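Local coordinates for AAEL008620-PA odorant-binding protein (Aedes aegypti, PDB 5V13), which binds juvenile hormone III in mosquito haemolymph as a member of the odorant-binding protein family, at residues S186-F197 with A239-R247; V162-V170 with N262-L271. One frame throughout, in Å; residues are numbered along the deposited sequence.

Interaction 1 of 2, residues S186-F197 with A239-R247; sequences SCPPEAFLDCVF and ARQLYNCLR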
loop_
_atom_site.group_PDB
_atom_site.type_symbol
_atom_site.label_atom_id
_atom_site.label_comp_id
_atom_site.label_asym_id
_atom_site.label_seq_id
_atom_site.Cartn_x
_atom_site.Cartn_y
_atom_site.Cartn_z
ATOM N N SER B 186 -6.272 24.372 18.019
ATOM C CA SER B 186 -5.138 24.857 17.249
ATOM C C SER B 186 -5.566 25.248 15.836
ATOM O O SER B 186 -6.629 24.854 15.347
ATOM C CB SER B 186 -4.044 23.795 17.195
ATOM O OG SER B 186 -4.589 22.555 16.787
ATOM N N CYS B 187 -4.718 26.048 15.181
ATOM C CA CYS B 187 -4.966 26.477 13.813
ATOM C C CYS B 187 -4.105 25.676 12.849
ATOM O O CYS B 187 -2.871 25.816 12.867
ATOM C CB CYS B 187 -4.699 27.970 13.655
ATOM S SG CYS B 187 -6.179 28.938 13.958
ATOM N N PRO B 188 -4.697 24.846 11.998
ATOM C CA PRO B 188 -3.909 23.945 11.143
ATOM C C PRO B 188 -3.137 24.712 10.081
ATOM O O PRO B 188 -3.498 25.845 9.730
ATOM C CB PRO B 188 -4.980 23.040 10.513
ATOM C CG PRO B 188 -6.160 23.134 11.429
ATOM C CD PRO B 188 -6.137 24.543 11.954
ATOM N N PRO B 189 -2.074 24.121 9.531
ATOM C CA PRO B 189 -1.337 24.789 8.451
ATOM C C PRO B 189 -2.157 24.859 7.173
ATOM O O PRO B 189 -2.971 23.982 6.883
ATOM C CB PRO B 189 -0.101 23.902 8.250
ATOM C CG PRO B 189 -0.160 22.846 9.342
ATOM C CD PRO B 189 -1.565 22.766 9.798
ATOM N N GLU B 190 -1.877 25.895 6.373
ATOM C CA GLU B 190 -2.627 26.118 5.139
ATOM C C GLU B 190 -2.492 24.945 4.164
ATOM O O GLU B 190 -3.445 24.611 3.451
ATOM C CB GLU B 190 -2.159 27.423 4.489
ATOM C CG GLU B 190 -3.093 27.984 3.427
ATOM C CD GLU B 190 -2.738 27.515 2.029
ATOM O OE1 GLU B 190 -3.600 26.907 1.358
ATOM O OE2 GLU B 190 -1.589 27.753 1.598
ATOM N N ALA B 191 -1.318 24.310 4.104
ATOM C CA ALA B 191 -1.166 23.189 3.178
ATOM C C ALA B 191 -2.051 22.012 3.575
ATOM O O ALA B 191 -2.578 21.303 2.707
ATOM C CB ALA B 191 0.299 22.759 3.099
ATOM N N PHE B 192 -2.225 21.778 4.878
ATOM C CA PHE B 192 -3.112 20.708 5.326
ATOM C C PHE B 192 -4.563 21.031 5.000
ATOM O O PHE B 192 -5.281 20.192 4.440
ATOM C CB PHE B 192 -2.933 20.465 6.827
ATOM C CG PHE B 192 -4.035 19.656 7.452
ATOM C CD1 PHE B 192 -4.087 18.275 7.290
ATOM C CD2 PHE B 192 -5.010 20.268 8.227
ATOM C CE1 PHE B 192 -5.097 17.526 7.877
ATOM C CE2 PHE B 192 -6.022 19.527 8.819
ATOM C CZ PHE B 192 -6.074 18.152 8.639
ATOM N N LEU B 193 -5.005 22.252 5.319
ATOM C CA LEU B 193 -6.376 22.661 4.997
ATOM C C LEU B 193 -6.650 22.539 3.504
ATOM O O LEU B 193 -7.708 22.043 3.091
ATOM C CB LEU B 193 -6.628 24.094 5.474
ATOM C CG LEU B 193 -6.558 24.286 6.994
ATOM C CD1 LEU B 193 -6.569 25.768 7.376
ATOM C CD2 LEU B 193 -7.692 23.522 7.684
ATOM N N ASP B 194 -5.715 23.000 2.675
ATOM C CA ASP B 194 -5.906 22.919 1.231
ATOM C C ASP B 194 -6.066 21.473 0.779
ATOM O O ASP B 194 -6.950 21.160 -0.033
ATOM C CB ASP B 194 -4.729 23.586 0.516
ATOM C CG ASP B 194 -4.964 23.745 -0.973
ATOM O OD1 ASP B 194 -5.909 24.465 -1.353
ATOM O OD2 ASP B 194 -4.203 23.146 -1.760
ATOM N N CYS B 195 -5.232 20.574 1.314
ATOM C CA CYS B 195 -5.334 19.156 0.970
ATOM C C CYS B 195 -6.705 18.597 1.335
ATOM O O CYS B 195 -7.333 17.893 0.535
ATOM C CB CYS B 195 -4.226 18.363 1.673
ATOM S SG CYS B 195 -4.273 16.541 1.412
ATOM N N VAL B 196 -7.186 18.901 2.546
ATOM C CA VAL B 196 -8.453 18.337 3.006
ATOM C C VAL B 196 -9.608 18.885 2.179
ATOM O O VAL B 196 -10.460 18.132 1.694
ATOM C CB VAL B 196 -8.669 18.620 4.503
ATOM C CG1 VAL B 196 -10.083 18.189 4.918
ATOM C CG2 VAL B 196 -7.641 17.887 5.348
ATOM N N PHE B 197 -9.656 20.207 2.013
ATOM C CA PHE B 197 -10.773 20.832 1.309
ATOM C C PHE B 197 -10.825 20.403 -0.152
ATOM O O PHE B 197 -11.912 20.226 -0.712
ATOM C CB PHE B 197 -10.673 22.349 1.417
ATOM C CG PHE B 197 -10.993 22.890 2.795
ATOM C CD1 PHE B 197 -11.598 22.088 3.757
ATOM C CD2 PHE B 197 -10.680 24.192 3.124
ATOM C CE1 PHE B 197 -11.905 22.589 5.017
ATOM C CE2 PHE B 197 -10.977 24.702 4.390
ATOM C CZ PHE B 197 -11.584 23.894 5.333
ATOM N N ALA B 239 -7.429 28.509 1.039
ATOM C CA ALA B 239 -7.906 27.506 1.986
ATOM C C ALA B 239 -8.004 28.071 3.394
ATOM O O ALA B 239 -8.934 27.739 4.141
ATOM C CB ALA B 239 -6.988 26.285 1.966
ATOM N N ARG B 240 -7.048 28.918 3.780
ATOM C CA ARG B 240 -7.099 29.549 5.093
ATOM C C ARG B 240 -8.336 30.427 5.236
ATOM O O ARG B 240 -8.997 30.414 6.283
ATOM C CB ARG B 240 -5.824 30.363 5.323
ATOM C CG ARG B 240 -5.840 31.265 6.543
ATOM C CD ARG B 240 -5.524 30.494 7.813
ATOM N NE ARG B 240 -4.191 29.898 7.776
ATOM C CZ ARG B 240 -3.773 28.963 8.622
ATOM N NH1 ARG B 240 -4.589 28.520 9.570
ATOM N NH2 ARG B 240 -2.546 28.471 8.518
ATOM N N GLN B 241 -8.676 31.185 4.187
ATOM C CA GLN B 241 -9.821 32.090 4.260
ATOM C C GLN B 241 -11.127 31.328 4.416
ATOM O O GLN B 241 -12.005 31.741 5.184
ATOM C CB GLN B 241 -9.885 32.981 3.018
ATOM C CG GLN B 241 -8.854 34.099 2.991
ATOM C CD GLN B 241 -7.434 33.571 2.996
ATOM O OE1 GLN B 241 -7.079 32.694 2.197
ATOM N NE2 GLN B 241 -6.621 34.075 3.920
ATOM N N LEU B 242 -11.290 30.229 3.680
ATOM C CA LEU B 242 -12.506 29.436 3.824
ATOM C C LEU B 242 -12.603 28.834 5.221
ATOM O O LEU B 242 -13.657 28.892 5.868
ATOM C CB LEU B 242 -12.547 28.342 2.768
ATOM C CG LEU B 242 -13.732 27.376 2.865
ATOM C CD1 LEU B 242 -15.042 28.150 2.781
ATOM C CD2 LEU B 242 -13.622 26.355 1.743
ATOM N N TYR B 243 -11.504 28.251 5.702
ATOM C CA TYR B 243 -11.481 27.683 7.047
ATOM C C TYR B 243 -11.831 28.731 8.098
ATOM O O TYR B 243 -12.699 28.500 8.949
ATOM C CB TYR B 243 -10.112 27.063 7.327
ATOM C CG TYR B 243 -9.938 26.593 8.760
ATOM C CD1 TYR B 243 -10.399 25.347 9.164
ATOM C CD2 TYR B 243 -9.326 27.409 9.707
ATOM C CE1 TYR B 243 -10.241 24.918 10.484
ATOM C CE2 TYR B 243 -9.164 26.996 11.018
ATOM C CZ TYR B 243 -9.618 25.750 11.398
ATOM O OH TYR B 243 -9.456 25.343 12.699
ATOM N N ASN B 244 -11.185 29.906 8.041
ATOM C CA ASN B 244 -11.482 30.961 9.007
ATOM C C ASN B 244 -12.940 31.398 8.920
ATOM O O ASN B 244 -13.576 31.678 9.944
ATOM C CB ASN B 244 -10.558 32.168 8.793
ATOM C CG ASN B 244 -9.126 31.908 9.245
ATOM O OD1 ASN B 244 -8.869 31.021 10.049
ATOM N ND2 ASN B 244 -8.190 32.699 8.733
ATOM N N CYS B 245 -13.493 31.462 7.708
ATOM C CA CYS B 245 -14.881 31.891 7.577
ATOM C C CYS B 245 -15.831 30.858 8.183
ATOM O O CYS B 245 -16.748 31.218 8.926
ATOM C CB CYS B 245 -15.209 32.163 6.110
ATOM S SG CYS B 245 -16.954 32.622 5.800
ATOM N N LEU B 246 -15.612 29.568 7.902
ATOM C CA LEU B 246 -16.484 28.532 8.452
ATOM C C LEU B 246 -16.335 28.417 9.966
ATOM O O LEU B 246 -17.335 28.292 10.681
ATOM C CB LEU B 246 -16.193 27.183 7.791
ATOM C CG LEU B 246 -16.586 27.039 6.317
ATOM C CD1 LEU B 246 -16.070 25.736 5.750
ATOM C CD2 LEU B 246 -18.108 27.138 6.134
ATOM N N ARG B 247 -15.099 28.441 10.472
ATOM C CA ARG B 247 -14.899 28.324 11.912
ATOM C C ARG B 247 -15.562 29.473 12.663
ATOM O O ARG B 247 -16.079 29.272 13.768
ATOM C CB ARG B 247 -13.403 28.249 12.232
ATOM C CG ARG B 247 -13.103 28.114 13.719
ATOM C CD ARG B 247 -11.639 27.831 14.013
ATOM N NE ARG B 247 -11.424 27.784 15.455
ATOM C CZ ARG B 247 -10.401 27.176 16.044
ATOM N NH1 ARG B 247 -9.479 26.555 15.317
ATOM N NH2 ARG B 247 -10.305 27.191 17.363
#
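Tyr243 projects from helix 239-247 into the angle between helix 190-197 and the loop leading into it, and its side chain touches that segment from base to hydroxyl. With CG set anti to the backbone N (chi1 173°), the chain is directed at Leu193. Tyr243 CB meets Leu193 CD1 at 3.8 Å and, next to it, Phe197 CE2. Further out, Tyr243 CG lies against Leu193 CD1, and Tyr243 CD1 touches Leu193 CD2 at 3.6 Å; the leucine and tyrosine side chains cross at about a right angle. Tyr243 CZ comes to 3.7 Å from Pro188 CD. At the tip, Tyr243 OH accepts a hydrogen bond from Arg247 NH1 (2.9 Å), one helical turn further on. The same NH1 reaches back across the contact to Ser186 O, which lies in the guanidinium plane at its edge, in a weak bond of 3.3 Å; Arg247 NH2 binds Asn185 O.

Beside this apolar strip, Ala239 CB fits as a knob into a hole formed by Glu190, Leu193, Asp194 and Phe197. The Phe197 ring presents its edge to the backbone N of Tyr243 and the carbonyl O of Ala239. The axes of the two short helical segments cross at 81°. Arg240 bends at chi2 and chi3, which brings both guanidinium nitrogens to Pro188 O, NH1 at 2.9 Å and NH2 at 3.0 Å, both in weak bonds, while Leu193 CD1 covers one guanidinium face. Cys195 is bonded to Cys173 and Cys245 to Cys232, so the disulfides tie each helix elsewhere, not to each other. An apolar interior is thus flanked by two arginines that donate to main-chain carbonyls, consistent with an entry loop held by several bent, individually weak bonds.

Interaction 2 of 2, residues V162-V170 with N262-L271; sequences VKQIGQMFV and NQKTAFYFDL. With JH3 (methyl (2E,6E)-9-[(2R)-3,3-dimethyloxiran-2-yl]-3,7-dimethylnona-2,6-dienoate), chain E.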
loop_
_atom_site.group_PDB
_atom_site.type_symbol
_atom_site.label_atom_id
_atom_site.label_comp_id
_atom_site.label_asym_id
_atom_site.label_seq_id
_atom_site.Cartn_x
_atom_site.Cartn_y
_atom_site.Cartn_z
ATOM N N VAL B 162 -1.228 9.173 -3.291
ATOM C CA VAL B 162 -2.653 9.100 -3.606
ATOM C C VAL B 162 -3.372 8.510 -2.407
ATOM O O VAL B 162 -2.822 7.665 -1.694
ATOM C CB VAL B 162 -2.930 8.251 -4.880
ATOM C CG1 VAL B 162 -2.651 6.776 -4.619
ATOM C CG2 VAL B 162 -4.354 8.436 -5.361
ATOM N N LYS B 163 -4.596 8.979 -2.158
ATOM C CA LYS B 163 -5.402 8.363 -1.105
ATOM C C LYS B 163 -5.765 6.941 -1.512
ATOM O O LYS B 163 -6.296 6.712 -2.602
ATOM C CB LYS B 163 -6.668 9.180 -0.834
ATOM C CG LYS B 163 -7.507 8.669 0.348
ATOM C CD LYS B 163 -8.912 9.285 0.324
ATOM C CE LYS B 163 -9.808 8.593 -0.711
ATOM N NZ LYS B 163 -10.155 7.211 -0.287
ATOM N N GLN B 164 -5.474 5.979 -0.640
ATOM C CA GLN B 164 -5.729 4.592 -0.976
ATOM C C GLN B 164 -7.195 4.245 -0.722
ATOM O O GLN B 164 -7.916 4.951 -0.013
ATOM C CB GLN B 164 -4.823 3.661 -0.164
ATOM C CG GLN B 164 -3.314 3.926 -0.365
ATOM C CD GLN B 164 -2.759 3.323 -1.646
ATOM O OE1 GLN B 164 -3.115 2.200 -2.026
ATOM N NE2 GLN B 164 -1.872 4.071 -2.327
ATOM N N ILE B 165 -7.629 3.140 -1.324
ATOM C CA ILE B 165 -8.951 2.602 -1.015
ATOM C C ILE B 165 -8.997 2.310 0.475
ATOM O O ILE B 165 -8.052 1.740 1.033
ATOM C CB ILE B 165 -9.220 1.336 -1.845
ATOM C CG1 ILE B 165 -9.442 1.690 -3.318
ATOM C CG2 ILE B 165 -10.433 0.544 -1.285
ATOM C CD1 ILE B 165 -9.277 0.461 -4.259
ATOM N N GLY B 166 -10.079 2.734 1.141
ATOM C CA GLY B 166 -10.208 2.513 2.571
ATOM C C GLY B 166 -9.493 3.521 3.462
ATOM O O GLY B 166 -9.693 3.492 4.685
ATOM N N GLN B 167 -8.658 4.390 2.904
ATOM C CA GLN B 167 -8.002 5.452 3.667
ATOM C C GLN B 167 -8.863 6.709 3.679
ATOM O O GLN B 167 -9.439 7.084 2.652
ATOM C CB GLN B 167 -6.634 5.790 3.064
ATOM C CG GLN B 167 -5.833 6.823 3.888
ATOM C CD GLN B 167 -4.475 7.134 3.268
ATOM O OE1 GLN B 167 -4.266 6.893 2.085
ATOM N NE2 GLN B 167 -3.554 7.680 4.065
ATOM N N MET B 168 -8.950 7.361 4.839
ATOM C CA MET B 168 -9.715 8.601 4.922
ATOM C C MET B 168 -8.844 9.778 4.509
ATOM O O MET B 168 -7.621 9.742 4.643
ATOM C CB MET B 168 -10.249 8.837 6.335
ATOM C CG MET B 168 -11.199 7.756 6.812
ATOM S SD MET B 168 -11.826 8.047 8.489
ATOM C CE MET B 168 -12.230 6.389 9.010
ATOM N N PHE B 169 -9.495 10.845 4.037
ATOM C CA PHE B 169 -8.746 11.967 3.493
ATOM C C PHE B 169 -7.989 12.738 4.568
ATOM O O PHE B 169 -6.887 13.233 4.304
ATOM C CB PHE B 169 -9.661 12.905 2.698
ATOM C CG PHE B 169 -9.326 12.924 1.229
ATOM C CD1 PHE B 169 -8.042 13.251 0.811
ATOM C CD2 PHE B 169 -10.261 12.562 0.276
ATOM C CE1 PHE B 169 -7.699 13.231 -0.534
ATOM C CE2 PHE B 169 -9.925 12.538 -1.066
ATOM C CZ PHE B 169 -8.641 12.870 -1.470
ATOM N N VAL B 170 -8.543 12.875 5.773
ATOM C CA VAL B 170 -7.795 13.629 6.780
ATOM C C VAL B 170 -6.470 12.935 7.087
ATOM O O VAL B 170 -5.413 13.581 7.128
ATOM C CB VAL B 170 -8.633 13.850 8.050
ATOM C CG1 VAL B 170 -7.739 14.433 9.169
ATOM C CG2 VAL B 170 -9.762 14.798 7.751
ATOM N N ASN B 262 -15.311 13.023 6.568
ATOM C CA ASN B 262 -14.075 12.248 6.534
ATOM C C ASN B 262 -14.357 10.756 6.514
ATOM O O ASN B 262 -13.719 10.012 5.760
ATOM C CB ASN B 262 -13.202 12.588 7.740
ATOM C CG ASN B 262 -11.804 12.021 7.618
ATOM O OD1 ASN B 262 -11.192 12.068 6.554
ATOM N ND2 ASN B 262 -11.291 11.483 8.712
ATOM N N GLN B 263 -15.305 10.302 7.340
ATOM C CA GLN B 263 -15.614 8.872 7.407
ATOM C C GLN B 263 -16.095 8.359 6.062
ATOM O O GLN B 263 -15.802 7.217 5.680
ATOM C CB GLN B 263 -16.683 8.591 8.468
ATOM C CG GLN B 263 -16.537 9.363 9.759
ATOM C CD GLN B 263 -15.236 9.067 10.476
ATOM O OE1 GLN B 263 -14.895 7.905 10.702
ATOM N NE2 GLN B 263 -14.499 10.124 10.840
ATOM N N LYS B 264 -16.847 9.188 5.334
ATOM C CA LYS B 264 -17.363 8.816 4.021
ATOM C C LYS B 264 -16.306 8.842 2.922
ATOM O O LYS B 264 -16.604 8.422 1.795
ATOM C CB LYS B 264 -18.517 9.743 3.618
ATOM C CG LYS B 264 -19.697 9.770 4.591
ATOM C CD LYS B 264 -20.759 10.743 4.061
ATOM C CE LYS B 264 -21.594 11.335 5.184
ATOM N NZ LYS B 264 -22.201 10.282 6.031
ATOM N N THR B 265 -15.093 9.326 3.191
ATOM C CA THR B 265 -14.082 9.350 2.144
ATOM C C THR B 265 -13.265 8.066 2.077
ATOM O O THR B 265 -12.432 7.938 1.177
ATOM C CB THR B 265 -13.112 10.533 2.330
ATOM O OG1 THR B 265 -12.345 10.352 3.532
ATOM C CG2 THR B 265 -13.877 11.858 2.383
ATOM N N ALA B 266 -13.471 7.130 3.010
ATOM C CA ALA B 266 -12.692 5.890 3.004
ATOM C C ALA B 266 -13.058 5.011 1.814
ATOM O O ALA B 266 -12.176 4.564 1.067
ATOM C CB ALA B 266 -12.895 5.127 4.318
ATOM N N PHE B 267 -14.355 4.757 1.614
ATOM C CA PHE B 267 -14.839 3.825 0.596
ATOM C C PHE B 267 -15.867 4.528 -0.281
ATOM O O PHE B 267 -17.011 4.728 0.138
ATOM C CB PHE B 267 -15.462 2.582 1.237
ATOM C CG PHE B 267 -14.516 1.796 2.100
ATOM C CD1 PHE B 267 -13.569 0.962 1.529
ATOM C CD2 PHE B 267 -14.590 1.874 3.485
ATOM C CE1 PHE B 267 -12.703 0.217 2.327
ATOM C CE2 PHE B 267 -13.718 1.142 4.290
ATOM C CZ PHE B 267 -12.775 0.312 3.706
ATOM N N TYR B 268 -15.476 4.871 -1.513
ATOM C CA TYR B 268 -16.394 5.567 -2.413
ATOM C C TYR B 268 -17.578 4.682 -2.800
ATOM O O TYR B 268 -18.709 5.171 -2.938
ATOM C CB TYR B 268 -15.629 6.042 -3.643
ATOM C CG TYR B 268 -14.673 7.178 -3.339
ATOM C CD1 TYR B 268 -14.619 7.754 -2.064
ATOM C CD2 TYR B 268 -13.857 7.696 -4.320
ATOM C CE1 TYR B 268 -13.756 8.818 -1.776
ATOM C CE2 TYR B 268 -12.985 8.753 -4.040
ATOM C CZ TYR B 268 -12.942 9.316 -2.774
ATOM O OH TYR B 268 -12.073 10.376 -2.527
ATOM N N PHE B 269 -17.337 3.386 -2.992
ATOM C CA PHE B 269 -18.401 2.386 -2.923
ATOM C C PHE B 269 -17.806 1.102 -2.359
ATOM O O PHE B 269 -16.595 0.993 -2.161
ATOM C CB PHE B 269 -19.071 2.148 -4.280
ATOM C CG PHE B 269 -18.289 1.269 -5.215
ATOM C CD1 PHE B 269 -17.213 1.767 -5.927
ATOM C CD2 PHE B 269 -18.665 -0.046 -5.414
ATOM C CE1 PHE B 269 -16.508 0.960 -6.798
ATOM C CE2 PHE B 269 -17.975 -0.859 -6.280
ATOM C CZ PHE B 269 -16.894 -0.360 -6.981
ATOM N N ASP B 270 -18.669 0.130 -2.084
ATOM C CA ASP B 270 -18.249 -1.115 -1.441
ATOM C C ASP B 270 -17.881 -2.115 -2.531
ATOM O O ASP B 270 -18.765 -2.660 -3.199
ATOM C CB ASP B 270 -19.365 -1.631 -0.541
ATOM C CG ASP B 270 -19.050 -2.977 0.103
ATOM O OD1 ASP B 270 -17.913 -3.492 -0.014
ATOM O OD2 ASP B 270 -19.973 -3.531 0.723
ATOM N N LEU B 271 -16.575 -2.363 -2.709
ATOM C CA LEU B 271 -16.135 -3.255 -3.780
ATOM C C LEU B 271 -16.608 -4.691 -3.580
ATOM O O LEU B 271 -16.470 -5.508 -4.500
ATOM C CB LEU B 271 -14.601 -3.217 -3.917
ATOM C CG LEU B 271 -13.954 -2.286 -4.955
ATOM C CD1 LEU B 271 -14.241 -0.821 -4.666
ATOM C CD2 LEU B 271 -12.443 -2.512 -5.037
HETATM C C1 JH3 E . -17.763 2.475 -12.172
HETATM O O2 JH3 E . -16.967 1.553 -12.133
HETATM O O1 JH3 E . -18.457 2.819 -10.957
HETATM C CM JH3 E . -18.121 2.122 -9.756
HETATM C C2 JH3 E . -18.048 3.281 -13.373
HETATM C C3 JH3 E . -17.538 3.121 -14.597
HETATM C "C3'" JH3 E . -16.556 2.044 -14.967
HETATM C C4 JH3 E . -17.987 4.110 -15.647
HETATM C C5 JH3 E . -16.779 4.544 -16.472
HETATM C C6 JH3 E . -17.103 5.832 -17.195
HETATM C C7 JH3 E . -17.534 5.870 -18.464
HETATM C "C7'" JH3 E . -17.762 4.600 -19.241
HETATM C C8 JH3 E . -17.818 7.227 -19.089
HETATM C C9 JH3 E . -16.894 7.525 -20.281
HETATM C CA JH3 E . -15.419 7.305 -19.951
HETATM O O3 JH3 E . -14.528 7.742 -21.001
HETATM C CB JH3 E . -14.577 8.575 -19.842
HETATM C "CB'" JH3 E . -13.433 8.442 -18.831
HETATM C CC JH3 E . -15.206 9.935 -20.108
#
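Lys163 and Thr265 meet at the tightly packed centre of the contact. Bent at chi3 and chi4, the lysine brings NZ to Thr265 O at 2.8 Å, with the donor nearly in line with the carbonyl. It also donates to Gln164 O and Gln167 O of its own loop, so three carbonyls surround one buried ammonium group. Lys163 CE lies 3.4 Å from Tyr268 OH, which is itself hydrogen-bonded to Glu27 of helix 26-38. Close by, Gly166 N donates to Ala266 O at 2.8 Å, and Gly166 CA sits over one face of the Phe267 ring, 3.8 Å from its centroid.

The start of helix 169-177 is held just as closely. Thr265 places OG1 between its backbone N and carbonyl carbon (chi1 66°), where it donates to Asn262 O and accepts from Phe169 N at 2.9 Å. Asn262 OD1 takes the N-H of Val170 at 2.9 Å in a nearly straight bond (168°). Buried Met168 packs its extended chain here, SD beside Asn262 ND2 and CE beside Gln263 OE1. Asp178 of the second subunit accepts from Asn262 ND2 and Gln263 NE2, the latter also bonded to Arg259 O.

Toward the outside the fit is looser: Phe267 is exposed despite its glycine neighbour, and Ile165 CD1 only grazes Leu271 CD2 at 4.4 Å.

Beyond the loop contact, Phe269 CE1 touches the ester methyl carbon CM of juvenile hormone III at 3.6 Å, and its ring meets that of Trp278. Residues 164-167 form a classic type II turn with glycine in its third position, backed by a chain segment that runs on into the wall of the hormone pocket.

The two contacts lie with their centres about 20 Å apart and are nested along the chain: the segments of interaction 1 fall between 162-170 and 262-271. Interaction 1 pairs helices 190-199 and 239-247; interaction 2 joins the start of helix 169-177, the helix before 190-199, to the end region of helix 251-264, the helix after 239-247, and the loop beyond. The contacts also meet directly, Phe192 CE1 lying 4.0 Å from Val170 O. Interaction 2 thus closes the loop of chain that contains interaction 1 and continues to Phe269 of the hormone pocket, beside the second subunit, whereas interaction 1 is peripheral and lies away from that pocket.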